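Starch synthase I (Hordeum vulgare, PDB 4HLN) is a plant glycosyltransferase of the starch synthase family, built from two Rossmann-like domains, each a beta sheet flanked by helices. Local coordinates at residues Ala155-Leu169 with Asp206-Arg220. Numbering follows the deposited sequence.
Sequences AARGHRVMVVMPRYL and DNVDWVFVDHPSYHR
Arg167 of segment 155-169 reaches across to Asp214 of segment 206-220, beside the parallel strands 160-166 and 208-214. Its CB packs 3.8 Å from CB of Phe212. CG sits anti to the backbone N (chi1 -174°), and from there to NE the chain runs extended; CG already lies near Asp214 OD1, and CD touches both that oxygen and Phe212 CB. At the end NH1 lies 2.8 Å from Asp214 OD1, a salt bridge whose hydrogen bond is bent and weak, with the carboxylate at the edge of the guanidinium. The same OD1 takes a far straighter bond, 2.8 Å from His219 NE2, in the plane of the imidazole and on the syn side of the carboxylate. Two donors thus grip one oxygen, and the straight bond from NE2 holds the histidine ring in its rotation, while Leu169 CB rests over one face of that ring.

Next to Arg167, Pro166 CB sits 3.5 Å from the centroid of the Tyr218 ring, almost on its normal, a CH-pi contact. Tyr218 OH bonds to the carbonyl of Arg238.

Back along the strands, backbone hydrogen bonds, donated by each segment in turn, run from Asp209 N to Val161 O as far as Arg167 N to Val213 O. On the face carrying Val163 and Met165, Met165 CE bends in against Phe212, 3.4 Å from CE1, and meets the Trp210 ring at its edge. On the other face Val164 CG1 touches Val213 CG2 at 3.6 Å.

Within the mixed sheet of the Rossmann-like N-terminal domain, strand 160-166 lies between 208-214 and 126-130, and 208-214 is bordered on its other side by antiparallel strand 195-205. Helix 235-252 packs on Val213 and Tyr218, and helix 150-156 on Val161 and Val163.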
loop_
_atom_site.group_PDB
_atom_site.type_symbol
_atom_site.label_atom_id
_atom_site.label_comp_id
_atom_site.label_asym_id
_atom_site.label_seq_id
_atom_site.Cartn_x
_atom_site.Cartn_y
_atom_site.Cartn_z
ATOM N N ALA A 155 13.221 -11.523 -3.769
ATOM C CA ALA A 155 13.788 -12.767 -4.273
ATOM C C ALA A 155 14.909 -12.471 -5.254
ATOM O O ALA A 155 15.896 -13.189 -5.322
ATOM C CB ALA A 155 12.716 -13.624 -4.931
ATOM N N ALA A 156 14.743 -11.393 -6.006
ATOM C CA ALA A 156 15.671 -11.035 -7.070
ATOM C C ALA A 156 16.971 -10.495 -6.501
ATOM O O ALA A 156 17.991 -10.445 -7.188
ATOM C CB ALA A 156 15.029 -9.996 -7.972
ATOM N N ARG A 157 16.920 -10.066 -5.246
ATOM C CA ARG A 157 18.099 -9.562 -4.564
ATOM C C ARG A 157 18.799 -10.670 -3.775
ATOM O O ARG A 157 19.678 -10.384 -2.966
ATOM C CB ARG A 157 17.732 -8.424 -3.611
ATOM C CG ARG A 157 17.055 -7.228 -4.250
ATOM C CD ARG A 157 16.968 -6.071 -3.252
ATOM N NE ARG A 157 17.735 -4.926 -3.725
ATOM C CZ ARG A 157 18.616 -4.258 -2.988
ATOM N NH1 ARG A 157 18.821 -4.618 -1.736
ATOM N NH2 ARG A 157 19.281 -3.225 -3.503
ATOM N N GLY A 158 18.392 -11.922 -3.991
ATOM C CA GLY A 158 19.073 -13.066 -3.403
ATOM C C GLY A 158 18.502 -13.604 -2.098
ATOM O O GLY A 158 19.071 -14.508 -1.490
ATOM N N HIS A 159 17.378 -13.058 -1.653
ATOM C CA HIS A 159 16.701 -13.603 -0.481
ATOM C C HIS A 159 15.974 -14.883 -0.837
ATOM O O HIS A 159 15.522 -15.061 -1.966
ATOM C CB HIS A 159 15.710 -12.599 0.102
ATOM C CG HIS A 159 16.323 -11.275 0.429
ATOM N ND1 HIS A 159 17.091 -11.070 1.554
ATOM C CD2 HIS A 159 16.290 -10.089 -0.227
ATOM C CE1 HIS A 159 17.505 -9.816 1.577
ATOM N NE2 HIS A 159 17.032 -9.199 0.508
ATOM N N ARG A 160 15.870 -15.782 0.133
ATOM C CA ARG A 160 15.039 -16.956 -0.030
ATOM C C ARG A 160 13.640 -16.538 0.408
ATOM O O ARG A 160 13.443 -16.178 1.558
ATOM C CB ARG A 160 15.548 -18.104 0.835
ATOM C CG ARG A 160 15.214 -19.455 0.229
ATOM C CD ARG A 160 15.251 -20.548 1.263
ATOM N NE ARG A 160 14.838 -21.812 0.676
ATOM C CZ ARG A 160 14.851 -22.961 1.334
ATOM N NH1 ARG A 160 14.468 -24.087 0.741
ATOM N NH2 ARG A 160 15.263 -22.974 2.589
ATOM N N VAL A 161 12.681 -16.560 -0.508
ATOM C CA VAL A 161 11.398 -15.899 -0.267
ATOM C C VAL A 161 10.223 -16.853 -0.426
ATOM O O VAL A 161 10.048 -17.485 -1.474
ATOM C CB VAL A 161 11.194 -14.660 -1.205
ATOM C CG1 VAL A 161 9.824 -14.007 -0.970
ATOM C CG2 VAL A 161 12.321 -13.646 -1.023
ATOM N N MET A 162 9.421 -16.953 0.627
ATOM C CA MET A 162 8.221 -17.776 0.585
ATOM C C MET A 162 6.978 -16.896 0.677
ATOM O O MET A 162 6.976 -15.901 1.393
ATOM C CB MET A 162 8.243 -18.802 1.722
ATOM C CG MET A 162 6.979 -19.670 1.810
ATOM S SD MET A 162 6.983 -20.939 3.115
ATOM C CE MET A 162 8.476 -21.831 2.712
ATOM N N VAL A 163 5.930 -17.241 -0.063
ATOM C CA VAL A 163 4.636 -16.608 0.178
ATOM C C VAL A 163 3.585 -17.653 0.436
ATOM O O VAL A 163 3.356 -18.527 -0.403
ATOM C CB VAL A 163 4.138 -15.791 -0.997
ATOM C CG1 VAL A 163 2.802 -15.147 -0.617
ATOM C CG2 VAL A 163 5.158 -14.757 -1.396
ATOM N N VAL A 164 2.933 -17.537 1.590
ATOM C CA VAL A 164 1.904 -18.486 2.019
ATOM C C VAL A 164 0.522 -17.847 1.912
ATOM O O VAL A 164 0.303 -16.750 2.415
ATOM C CB VAL A 164 2.142 -18.929 3.468
ATOM C CG1 VAL A 164 1.126 -19.989 3.899
ATOM C CG2 VAL A 164 3.536 -19.443 3.613
ATOM N N MET A 165 -0.392 -18.558 1.257
ATOM C CA MET A 165 -1.720 -18.066 0.887
ATOM C C MET A 165 -2.704 -19.201 0.925
ATOM O O MET A 165 -2.328 -20.365 0.853
ATOM C CB MET A 165 -1.744 -17.630 -0.567
ATOM C CG MET A 165 -1.204 -16.290 -0.867
ATOM S SD MET A 165 -0.676 -16.421 -2.576
ATOM C CE MET A 165 0.437 -17.819 -2.382
ATOM N N PRO A 166 -3.988 -18.865 0.979
ATOM C CA PRO A 166 -4.982 -19.923 0.827
ATOM C C PRO A 166 -5.048 -20.360 -0.620
ATOM O O PRO A 166 -4.811 -19.575 -1.533
ATOM C CB PRO A 166 -6.285 -19.236 1.236
ATOM C CG PRO A 166 -5.837 -18.037 2.072
ATOM C CD PRO A 166 -4.588 -17.589 1.408
ATOM N N ARG A 167 -5.355 -21.628 -0.826
ATOM C CA ARG A 167 -5.651 -22.118 -2.160
ATOM C C ARG A 167 -7.162 -21.937 -2.367
ATOM O O ARG A 167 -7.971 -22.783 -1.984
ATOM C CB ARG A 167 -5.225 -23.579 -2.269
ATOM C CG ARG A 167 -5.328 -24.204 -3.635
ATOM C CD ARG A 167 -4.447 -25.439 -3.652
ATOM N NE ARG A 167 -4.660 -26.308 -4.801
ATOM C CZ ARG A 167 -5.480 -27.357 -4.804
ATOM N NH1 ARG A 167 -6.178 -27.670 -3.716
ATOM N NH2 ARG A 167 -5.602 -28.096 -5.898
ATOM N N TYR A 168 -7.538 -20.793 -2.925
ATOM C CA TYR A 168 -8.943 -20.501 -3.189
ATOM C C TYR A 168 -9.437 -21.247 -4.430
ATOM O O TYR A 168 -9.685 -20.637 -5.456
ATOM C CB TYR A 168 -9.109 -19.009 -3.417
ATOM C CG TYR A 168 -8.810 -18.157 -2.207
ATOM C CD1 TYR A 168 -9.681 -18.135 -1.123
ATOM C CD2 TYR A 168 -7.679 -17.348 -2.158
ATOM C CE1 TYR A 168 -9.430 -17.342 -0.020
ATOM C CE2 TYR A 168 -7.415 -16.549 -1.044
ATOM C CZ TYR A 168 -8.303 -16.549 0.018
ATOM O OH TYR A 168 -8.079 -15.763 1.129
ATOM N N LEU A 169 -9.582 -22.565 -4.338
ATOM C CA LEU A 169 -9.766 -23.380 -5.536
ATOM C C LEU A 169 -11.166 -23.314 -6.119
ATOM O O LEU A 169 -12.178 -23.295 -5.408
ATOM C CB LEU A 169 -9.398 -24.837 -5.261
ATOM C CG LEU A 169 -9.185 -25.752 -6.465
ATOM C CD1 LEU A 169 -7.993 -25.301 -7.289
ATOM C CD2 LEU A 169 -8.985 -27.181 -6.004
ATOM N N ASP A 206 9.376 -17.236 -10.505
ATOM C CA ASP A 206 10.034 -15.956 -10.237
ATOM C C ASP A 206 10.931 -15.953 -8.989
ATOM O O ASP A 206 11.072 -14.924 -8.316
ATOM C CB ASP A 206 8.999 -14.835 -10.166
ATOM C CG ASP A 206 8.315 -14.600 -11.501
ATOM O OD1 ASP A 206 9.039 -14.499 -12.517
ATOM O OD2 ASP A 206 7.065 -14.532 -11.544
ATOM N N ASN A 207 11.542 -17.107 -8.716
ATOM C CA ASN A 207 12.440 -17.311 -7.577
ATOM C C ASN A 207 11.737 -17.179 -6.253
ATOM O O ASN A 207 12.357 -16.900 -5.215
ATOM C CB ASN A 207 13.636 -16.374 -7.647
ATOM C CG ASN A 207 14.425 -16.576 -8.903
ATOM O OD1 ASN A 207 14.449 -15.708 -9.777
ATOM N ND2 ASN A 207 15.046 -17.749 -9.028
ATOM N N VAL A 208 10.428 -17.381 -6.305
ATOM C CA VAL A 208 9.607 -17.316 -5.127
ATOM C C VAL A 208 8.892 -18.631 -4.932
ATOM O O VAL A 208 8.362 -19.222 -5.873
ATOM C CB VAL A 208 8.606 -16.145 -5.187
ATOM C CG1 VAL A 208 7.468 -16.343 -4.162
ATOM C CG2 VAL A 208 9.339 -14.832 -4.963
ATOM N N ASP A 209 8.932 -19.090 -3.691
ATOM C CA ASP A 209 8.191 -20.242 -3.239
ATOM C C ASP A 209 6.772 -19.854 -2.887
ATOM O O ASP A 209 6.509 -19.282 -1.822
ATOM C CB ASP A 209 8.883 -20.825 -2.019
ATOM C CG ASP A 209 10.086 -21.630 -2.394
ATOM O OD1 ASP A 209 9.906 -22.495 -3.274
ATOM O OD2 ASP A 209 11.191 -21.376 -1.855
ATOM N N TRP A 210 5.864 -20.154 -3.805
ATOM C CA TRP A 210 4.452 -19.898 -3.610
ATOM C C TRP A 210 3.866 -21.115 -2.966
ATOM O O TRP A 210 3.780 -22.175 -3.593
ATOM C CB TRP A 210 3.794 -19.680 -4.962
ATOM C CG TRP A 210 4.437 -18.575 -5.682
ATOM C CD1 TRP A 210 5.408 -18.665 -6.633
ATOM C CD2 TRP A 210 4.189 -17.186 -5.481
ATOM N NE1 TRP A 210 5.776 -17.409 -7.049
ATOM C CE2 TRP A 210 5.046 -16.481 -6.352
ATOM C CE3 TRP A 210 3.324 -16.466 -4.642
ATOM C CZ2 TRP A 210 5.058 -15.086 -6.422
ATOM C CZ3 TRP A 210 3.339 -15.082 -4.705
ATOM C CH2 TRP A 210 4.197 -14.403 -5.594
ATOM N N VAL A 211 3.482 -20.965 -1.707
ATOM C CA VAL A 211 2.935 -22.064 -0.929
ATOM C C VAL A 211 1.455 -21.832 -0.662
ATOM O O VAL A 211 1.058 -20.780 -0.164
ATOM C CB VAL A 211 3.650 -22.196 0.416
ATOM C CG1 VAL A 211 2.950 -23.233 1.299
ATOM C CG2 VAL A 211 5.105 -22.538 0.198
ATOM N N PHE A 212 0.648 -22.834 -0.978
ATOM C CA PHE A 212 -0.795 -22.713 -0.887
ATOM C C PHE A 212 -1.340 -23.627 0.158
ATOM O O PHE A 212 -1.032 -24.817 0.177
ATOM C CB PHE A 212 -1.417 -23.057 -2.218
ATOM C CG PHE A 212 -1.021 -22.131 -3.278
ATOM C CD1 PHE A 212 -1.657 -20.899 -3.400
ATOM C CD2 PHE A 212 0.018 -22.452 -4.138
ATOM C CE1 PHE A 212 -1.278 -20.008 -4.396
ATOM C CE2 PHE A 212 0.406 -21.567 -5.137
ATOM C CZ PHE A 212 -0.237 -20.341 -5.265
ATOM N N VAL A 213 -2.157 -23.057 1.029
ATOM C CA VAL A 213 -2.747 -23.805 2.121
ATOM C C VAL A 213 -4.131 -24.264 1.691
ATOM O O VAL A 213 -4.973 -23.445 1.329
ATOM C CB VAL A 213 -2.799 -22.953 3.381
ATOM C CG1 VAL A 213 -3.451 -23.715 4.530
ATOM C CG2 VAL A 213 -1.386 -22.549 3.749
ATOM N N ASP A 214 -4.353 -25.578 1.701
ATOM C CA ASP A 214 -5.611 -26.127 1.215
ATOM C C ASP A 214 -6.563 -26.638 2.301
ATOM O O ASP A 214 -6.206 -27.482 3.142
ATOM C CB ASP A 214 -5.381 -27.217 0.171
ATOM C CG ASP A 214 -6.632 -27.495 -0.662
ATOM O OD1 ASP A 214 -7.128 -26.546 -1.317
ATOM O OD2 ASP A 214 -7.126 -28.648 -0.651
ATOM N N HIS A 215 -7.784 -26.113 2.248
ATOM C CA HIS A 215 -8.883 -26.552 3.096
ATOM C C HIS A 215 -10.182 -26.318 2.314
ATOM O O HIS A 215 -10.278 -25.391 1.503
ATOM C CB HIS A 215 -8.881 -25.772 4.419
ATOM C CG HIS A 215 -9.885 -26.265 5.409
ATOM N ND1 HIS A 215 -11.220 -25.916 5.353
ATOM C CD2 HIS A 215 -9.756 -27.097 6.472
ATOM C CE1 HIS A 215 -11.867 -26.512 6.339
ATOM N NE2 HIS A 215 -11.003 -27.231 7.037
ATOM N N PRO A 216 -11.188 -27.170 2.536
ATOM C CA PRO A 216 -12.480 -27.026 1.838
ATOM C C PRO A 216 -13.087 -25.604 1.900
ATOM O O PRO A 216 -13.631 -25.120 0.900
ATOM C CB PRO A 216 -13.378 -28.027 2.565
ATOM C CG PRO A 216 -12.407 -29.066 3.129
ATOM C CD PRO A 216 -11.136 -28.343 3.431
ATOM N N SER A 217 -12.972 -24.943 3.049
ATOM C CA SER A 217 -13.566 -23.620 3.242
ATOM C C SER A 217 -12.947 -22.508 2.391
ATOM O O SER A 217 -13.488 -21.396 2.315
ATOM C CB SER A 217 -13.532 -23.213 4.719
ATOM O OG SER A 217 -12.237 -22.776 5.092
ATOM N N TYR A 218 -11.810 -22.780 1.762
ATOM C CA TYR A 218 -11.252 -21.794 0.843
ATOM C C TYR A 218 -11.832 -21.932 -0.564
ATOM O O TYR A 218 -11.625 -21.052 -1.388
ATOM C CB TYR A 218 -9.738 -21.914 0.743
ATOM C CG TYR A 218 -8.991 -21.647 2.006
ATOM C CD1 TYR A 218 -9.372 -20.624 2.857
ATOM C CD2 TYR A 218 -7.887 -22.426 2.353
ATOM C CE1 TYR A 218 -8.674 -20.381 4.024
ATOM C CE2 TYR A 218 -7.180 -22.196 3.521
ATOM C CZ TYR A 218 -7.573 -21.171 4.347
ATOM O OH TYR A 218 -6.881 -20.940 5.507
ATOM N N HIS A 219 -12.516 -23.045 -0.848
ATOM C CA HIS A 219 -13.054 -23.300 -2.187
ATOM C C HIS A 219 -14.423 -22.648 -2.335
ATOM O O HIS A 219 -15.454 -23.281 -2.117
ATOM C CB HIS A 219 -13.183 -24.798 -2.457
ATOM C CG HIS A 219 -11.926 -25.569 -2.226
ATOM N ND1 HIS A 219 -11.896 -26.948 -2.226
ATOM C CD2 HIS A 219 -10.659 -25.166 -1.985
ATOM C CE1 HIS A 219 -10.665 -27.358 -1.987
ATOM N NE2 HIS A 219 -9.893 -26.295 -1.842
ATOM N N ARG A 220 -14.430 -21.373 -2.688
ATOM C CA ARG A 220 -15.666 -20.610 -2.719
ATOM C C ARG A 220 -15.497 -19.464 -3.698
ATOM O O ARG A 220 -14.464 -18.778 -3.698
ATOM C CB ARG A 220 -16.059 -20.092 -1.314
ATOM C CG ARG A 220 -16.081 -21.178 -0.230
ATOM C CD ARG A 220 -17.222 -21.043 0.756
ATOM N NE ARG A 220 -16.908 -20.153 1.872
ATOM C CZ ARG A 220 -16.714 -20.543 3.136
ATOM N NH1 ARG A 220 -16.790 -21.828 3.495
ATOM N NH2 ARG A 220 -16.445 -19.630 4.060
#